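Local coordinates for protein alkane monooxygenase (Geobacillus thermodenitrificans, PDB 3B9O) that is a member of the luciferase-like monooxygenase family, built on a TIM-barrel fold that holds flavin mononucleotide, at residues H20-R32 with F375-V387. Sequence-based numbering, arbitrary orientation.
Sequences HGLWRHPENQRHR and FNLVQYVSPGTFV
Arg30 and Ser382 supply the hydrogen bond between side chains: NH1 of Arg30 lies 3.0 Å from OG of Ser382, with an N-H...O angle of 153°. The hydroxyl sits at the guanidinium edge, in its plane. Bends at chi2 and chi3 bring NH1 there. The rest of the guanidinium is held by strand 6-12 and the loop after it: NE bonds to the carbonyl of Val15, and NH2 bonds to that of Cys14 and forms a salt bridge with Glu11 on the strand.

Polar backbone atoms meet alongside. Gln29 N approaches Ser382 O at 2.9 Å, and a water accepts from Gly384 N and donates to Glu27 O, joining the 25-28 turn to the first turn of helix 384-399.

Van der Waals contacts flank these. CG2 of Val381, anti to its backbone N, reaches CG of Asn28 at 3.6 Å and CD2 of His25 at 4.2 Å, while Phe299 of helix 289-302 touches Val381. CD of Pro383, which follows a cis peptide bond, lies 3.7 Å from CD of Gln29.

With several bonds fixing its plane, the guanidinium ties the exit loop of strand 374-378 to neighbouring strand 6-12, and Glu11 probably offsets its charge.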
loop_
_atom_site.group_PDB
_atom_site.type_symbol
_atom_site.label_atom_id
_atom_site.label_comp_id
_atom_site.label_asym_id
_atom_site.label_seq_id
_atom_site.Cartn_x
_atom_site.Cartn_y
_atom_site.Cartn_z
ATOM N N HIS A 20 5.637 -15.698 -6.927
ATOM C CA HIS A 20 7.028 -16.192 -7.069
ATOM C C HIS A 20 7.224 -17.251 -8.117
ATOM O O HIS A 20 6.354 -18.094 -8.327
ATOM C CB HIS A 20 7.609 -16.468 -5.693
ATOM C CG HIS A 20 7.650 -15.220 -4.866
ATOM N ND1 HIS A 20 6.903 -15.040 -3.717
ATOM C CD2 HIS A 20 8.286 -14.051 -5.091
ATOM C CE1 HIS A 20 7.123 -13.827 -3.245
ATOM N NE2 HIS A 20 7.955 -13.203 -4.066
ATOM N N GLY A 21 8.300 -17.097 -8.892
ATOM C CA GLY A 21 8.579 -17.979 -10.001
ATOM C C GLY A 21 8.154 -17.418 -11.345
ATOM O O GLY A 21 8.653 -17.856 -12.388
ATOM N N LEU A 22 7.219 -16.467 -11.334
ATOM C CA LEU A 22 6.635 -15.967 -12.567
ATOM C C LEU A 22 7.540 -15.114 -13.446
ATOM O O LEU A 22 7.234 -14.942 -14.611
ATOM C CB LEU A 22 5.270 -15.279 -12.342
ATOM C CG LEU A 22 4.408 -16.510 -12.567
ATOM C CD1 LEU A 22 4.050 -17.250 -11.274
ATOM C CD2 LEU A 22 3.349 -16.401 -13.581
ATOM N N TRP A 23 8.634 -14.608 -12.885
ATOM C CA TRP A 23 9.608 -13.798 -13.648
ATOM C C TRP A 23 10.057 -14.538 -14.914
ATOM O O TRP A 23 10.369 -13.916 -15.939
ATOM C CB TRP A 23 10.814 -13.424 -12.777
ATOM C CG TRP A 23 11.681 -14.558 -12.334
ATOM C CD1 TRP A 23 11.582 -15.255 -11.147
ATOM C CD2 TRP A 23 12.825 -15.113 -13.029
ATOM N NE1 TRP A 23 12.585 -16.195 -11.062
ATOM C CE2 TRP A 23 13.366 -16.126 -12.196
ATOM C CE3 TRP A 23 13.447 -14.847 -14.270
ATOM C CZ2 TRP A 23 14.489 -16.895 -12.571
ATOM C CZ3 TRP A 23 14.581 -15.602 -14.630
ATOM C CH2 TRP A 23 15.064 -16.623 -13.798
ATOM N N ARG A 24 10.038 -15.875 -14.835
ATOM C CA ARG A 24 10.339 -16.765 -15.979
ATOM C C ARG A 24 9.335 -16.783 -17.136
ATOM O O ARG A 24 9.669 -17.175 -18.259
ATOM C CB ARG A 24 10.533 -18.184 -15.471
ATOM C CG ARG A 24 11.668 -18.322 -14.465
ATOM C CD ARG A 24 11.685 -19.734 -13.846
ATOM N NE ARG A 24 10.540 -20.009 -12.954
ATOM C CZ ARG A 24 10.153 -21.230 -12.585
ATOM N NH1 ARG A 24 10.788 -22.305 -13.063
ATOM N NH2 ARG A 24 9.136 -21.398 -11.750
ATOM N N HIS A 25 8.093 -16.418 -16.864
ATOM C CA HIS A 25 7.059 -16.449 -17.888
ATOM C C HIS A 25 7.455 -15.588 -19.117
ATOM O O HIS A 25 7.922 -14.462 -18.968
ATOM C CB HIS A 25 5.725 -16.004 -17.294
ATOM C CG HIS A 25 4.568 -16.217 -18.213
ATOM N ND1 HIS A 25 3.707 -17.292 -18.084
ATOM C CD2 HIS A 25 4.145 -15.520 -19.292
ATOM C CE1 HIS A 25 2.787 -17.222 -19.029
ATOM N NE2 HIS A 25 3.029 -16.157 -19.771
ATOM N N PRO A 26 7.279 -16.133 -20.342
ATOM C CA PRO A 26 7.831 -15.458 -21.506
ATOM C C PRO A 26 7.211 -14.091 -21.770
ATOM O O PRO A 26 7.762 -13.317 -22.559
ATOM C CB PRO A 26 7.501 -16.413 -22.667
ATOM C CG PRO A 26 7.088 -17.660 -22.066
ATOM C CD PRO A 26 6.564 -17.366 -20.707
ATOM N N GLU A 27 6.081 -13.801 -21.127
ATOM C CA GLU A 27 5.372 -12.561 -21.381
ATOM C C GLU A 27 5.711 -11.479 -20.345
ATOM O O GLU A 27 5.331 -10.341 -20.512
ATOM C CB GLU A 27 3.854 -12.802 -21.441
ATOM C CG GLU A 27 3.363 -13.540 -22.702
ATOM C CD GLU A 27 3.578 -12.751 -23.999
ATOM O OE1 GLU A 27 4.421 -13.180 -24.820
ATOM O OE2 GLU A 27 2.919 -11.698 -24.202
ATOM N N ASN A 28 6.477 -11.840 -19.321
ATOM C CA ASN A 28 6.672 -11.006 -18.144
ATOM C C ASN A 28 7.743 -9.951 -18.348
ATOM O O ASN A 28 8.599 -10.068 -19.217
ATOM C CB ASN A 28 7.032 -11.915 -16.944
ATOM C CG ASN A 28 6.444 -11.422 -15.630
ATOM O OD1 ASN A 28 6.363 -12.167 -14.631
ATOM N ND2 ASN A 28 6.027 -10.186 -15.622
ATOM N N GLN A 29 7.684 -8.911 -17.532
ATOM C CA GLN A 29 8.570 -7.767 -17.635
ATOM C C GLN A 29 9.194 -7.357 -16.290
ATOM O O GLN A 29 9.633 -6.218 -16.168
ATOM C CB GLN A 29 7.796 -6.602 -18.267
ATOM C CG GLN A 29 7.617 -6.798 -19.762
ATOM C CD GLN A 29 6.963 -5.636 -20.470
ATOM O OE1 GLN A 29 6.416 -5.823 -21.552
ATOM N NE2 GLN A 29 7.019 -4.438 -19.884
ATOM N N ARG A 30 9.211 -8.269 -15.307
ATOM C CA ARG A 30 9.805 -8.039 -13.984
ATOM C C ARG A 30 11.275 -7.621 -14.014
ATOM O O ARG A 30 11.706 -6.874 -13.140
ATOM C CB ARG A 30 9.712 -9.284 -13.068
ATOM C CG ARG A 30 8.298 -9.730 -12.706
ATOM C CD ARG A 30 7.371 -8.569 -12.378
ATOM N NE ARG A 30 7.828 -7.697 -11.288
ATOM C CZ ARG A 30 7.214 -6.565 -10.922
ATOM N NH1 ARG A 30 6.111 -6.157 -11.557
ATOM N NH2 ARG A 30 7.728 -5.812 -9.932
ATOM N N HIS A 31 12.025 -8.137 -14.992
ATOM C CA HIS A 31 13.423 -7.749 -15.204
ATOM C C HIS A 31 13.554 -6.284 -15.636
ATOM O O HIS A 31 14.661 -5.762 -15.616
ATOM C CB HIS A 31 14.110 -8.691 -16.221
ATOM C CG HIS A 31 13.332 -8.835 -17.499
ATOM N ND1 HIS A 31 13.715 -8.238 -18.678
ATOM C CD2 HIS A 31 12.135 -9.421 -17.748
ATOM C CE1 HIS A 31 12.797 -8.462 -19.606
ATOM N NE2 HIS A 31 11.825 -9.161 -19.058
ATOM N N ARG A 32 12.445 -5.635 -16.029
ATOM C CA ARG A 32 12.437 -4.193 -16.362
ATOM C C ARG A 32 12.340 -3.270 -15.138
ATOM O O ARG A 32 12.269 -2.049 -15.287
ATOM C CB ARG A 32 11.296 -3.845 -17.337
ATOM C CG ARG A 32 11.400 -4.602 -18.681
ATOM C CD ARG A 32 10.444 -4.031 -19.689
ATOM N NE ARG A 32 10.767 -2.636 -20.070
ATOM C CZ ARG A 32 9.860 -1.728 -20.448
ATOM N NH1 ARG A 32 8.597 -2.050 -20.502
ATOM N NH2 ARG A 32 10.214 -0.496 -20.785
ATOM N N PHE A 375 -10.120 -2.266 -4.166
ATOM C CA PHE A 375 -9.214 -3.386 -4.280
ATOM C C PHE A 375 -7.802 -2.937 -4.624
ATOM O O PHE A 375 -7.597 -1.986 -5.410
ATOM C CB PHE A 375 -9.690 -4.374 -5.381
ATOM C CG PHE A 375 -11.025 -5.020 -5.085
ATOM C CD1 PHE A 375 -12.207 -4.382 -5.456
ATOM C CD2 PHE A 375 -11.092 -6.224 -4.399
ATOM C CE1 PHE A 375 -13.451 -4.953 -5.192
ATOM C CE2 PHE A 375 -12.333 -6.831 -4.153
ATOM C CZ PHE A 375 -13.511 -6.176 -4.542
ATOM N N ASN A 376 -6.836 -3.667 -4.091
ATOM C CA ASN A 376 -5.481 -3.612 -4.642
ATOM C C ASN A 376 -5.346 -4.787 -5.594
ATOM O O ASN A 376 -5.471 -5.953 -5.157
ATOM C CB ASN A 376 -4.405 -3.732 -3.572
ATOM C CG ASN A 376 -4.113 -2.439 -2.877
ATOM O OD1 ASN A 376 -4.622 -1.374 -3.231
ATOM N ND2 ASN A 376 -3.264 -2.526 -1.845
ATOM N N LEU A 377 -5.154 -4.491 -6.877
ATOM C CA LEU A 377 -5.004 -5.530 -7.882
ATOM C C LEU A 377 -3.563 -6.114 -7.912
ATOM O O LEU A 377 -2.587 -5.440 -8.289
ATOM C CB LEU A 377 -5.476 -5.038 -9.262
ATOM C CG LEU A 377 -5.369 -5.993 -10.471
ATOM C CD1 LEU A 377 -6.177 -7.281 -10.281
ATOM C CD2 LEU A 377 -5.835 -5.275 -11.726
ATOM N N VAL A 378 -3.488 -7.390 -7.537
ATOM C CA VAL A 378 -2.275 -8.152 -7.443
ATOM C C VAL A 378 -1.944 -8.727 -8.831
ATOM O O VAL A 378 -2.851 -9.213 -9.546
ATOM C CB VAL A 378 -2.434 -9.330 -6.403
ATOM C CG1 VAL A 378 -1.120 -10.130 -6.261
ATOM C CG2 VAL A 378 -2.893 -8.786 -5.020
ATOM N N GLN A 379 -0.660 -8.686 -9.195
ATOM C CA GLN A 379 -0.209 -9.171 -10.504
ATOM C C GLN A 379 0.308 -10.615 -10.483
ATOM O O GLN A 379 1.016 -11.000 -9.572
ATOM C CB GLN A 379 0.912 -8.275 -11.025
ATOM C CG GLN A 379 0.514 -6.794 -11.170
ATOM C CD GLN A 379 1.710 -5.960 -11.596
ATOM O OE1 GLN A 379 2.318 -5.272 -10.775
ATOM N NE2 GLN A 379 2.073 -6.043 -12.855
ATOM N N TYR A 380 -0.042 -11.381 -11.509
ATOM C CA TYR A 380 0.638 -12.634 -11.800
ATOM C C TYR A 380 1.686 -12.425 -12.891
ATOM O O TYR A 380 2.719 -13.089 -12.890
ATOM C CB TYR A 380 -0.338 -13.700 -12.297
ATOM C CG TYR A 380 -1.239 -14.290 -11.249
ATOM C CD1 TYR A 380 -0.725 -14.936 -10.128
ATOM C CD2 TYR A 380 -2.620 -14.265 -11.415
ATOM C CE1 TYR A 380 -1.576 -15.513 -9.149
ATOM C CE2 TYR A 380 -3.478 -14.839 -10.456
ATOM C CZ TYR A 380 -2.937 -15.466 -9.329
ATOM O OH TYR A 380 -3.772 -16.017 -8.371
ATOM N N VAL A 381 1.385 -11.535 -13.842
ATOM C CA VAL A 381 2.339 -11.212 -14.898
ATOM C C VAL A 381 2.271 -9.717 -15.184
ATOM O O VAL A 381 1.198 -9.108 -15.079
ATOM C CB VAL A 381 2.117 -12.148 -16.184
ATOM C CG1 VAL A 381 0.822 -11.816 -16.899
ATOM C CG2 VAL A 381 3.251 -12.045 -17.131
ATOM N N SER A 382 3.424 -9.123 -15.479
ATOM C CA SER A 382 3.519 -7.719 -15.888
ATOM C C SER A 382 3.870 -7.585 -17.379
ATOM O O SER A 382 4.878 -8.103 -17.824
ATOM C CB SER A 382 4.592 -7.018 -15.061
ATOM O OG SER A 382 4.308 -7.173 -13.677
ATOM N N PRO A 383 3.102 -6.783 -18.129
ATOM C CA PRO A 383 1.911 -6.034 -17.737
ATOM C C PRO A 383 0.579 -6.749 -18.000
ATOM O O PRO A 383 -0.461 -6.113 -17.889
ATOM C CB PRO A 383 2.000 -4.793 -18.646
ATOM C CG PRO A 383 2.538 -5.371 -19.925
ATOM C CD PRO A 383 3.529 -6.443 -19.495
ATOM N N GLY A 384 0.622 -8.043 -18.331
ATOM C CA GLY A 384 -0.556 -8.795 -18.722
ATOM C C GLY A 384 -1.721 -8.707 -17.733
ATOM O O GLY A 384 -2.868 -8.473 -18.143
ATOM N N THR A 385 -1.490 -8.907 -16.436
ATOM C CA THR A 385 -2.694 -8.788 -15.565
ATOM C C THR A 385 -3.373 -7.430 -15.655
ATOM O O THR A 385 -4.577 -7.374 -15.796
ATOM C CB THR A 385 -2.652 -9.430 -14.116
ATOM O OG1 THR A 385 -3.227 -8.611 -13.042
ATOM C CG2 THR A 385 -1.474 -10.107 -13.801
ATOM N N PHE A 386 -2.598 -6.350 -15.602
ATOM C CA PHE A 386 -3.184 -5.009 -15.680
ATOM C C PHE A 386 -3.825 -4.755 -17.058
ATOM O O PHE A 386 -4.924 -4.192 -17.160
ATOM C CB PHE A 386 -2.126 -3.937 -15.370
ATOM C CG PHE A 386 -1.642 -3.919 -13.927
ATOM C CD1 PHE A 386 -0.371 -3.434 -13.639
ATOM C CD2 PHE A 386 -2.466 -4.310 -12.859
ATOM C CE1 PHE A 386 0.086 -3.334 -12.314
ATOM C CE2 PHE A 386 -1.993 -4.275 -11.521
ATOM C CZ PHE A 386 -0.728 -3.769 -11.243
ATOM N N VAL A 387 -3.127 -5.140 -18.128
ATOM C CA VAL A 387 -3.650 -4.967 -19.492
ATOM C C VAL A 387 -4.997 -5.704 -19.703
ATOM O O VAL A 387 -5.966 -5.127 -20.188
ATOM C CB VAL A 387 -2.598 -5.447 -20.567
ATOM C CG1 VAL A 387 -3.257 -5.537 -21.983
ATOM C CG2 VAL A 387 -1.369 -4.500 -20.579
HETATM O O HOH W 1 2.590 -9.850 -19.234
#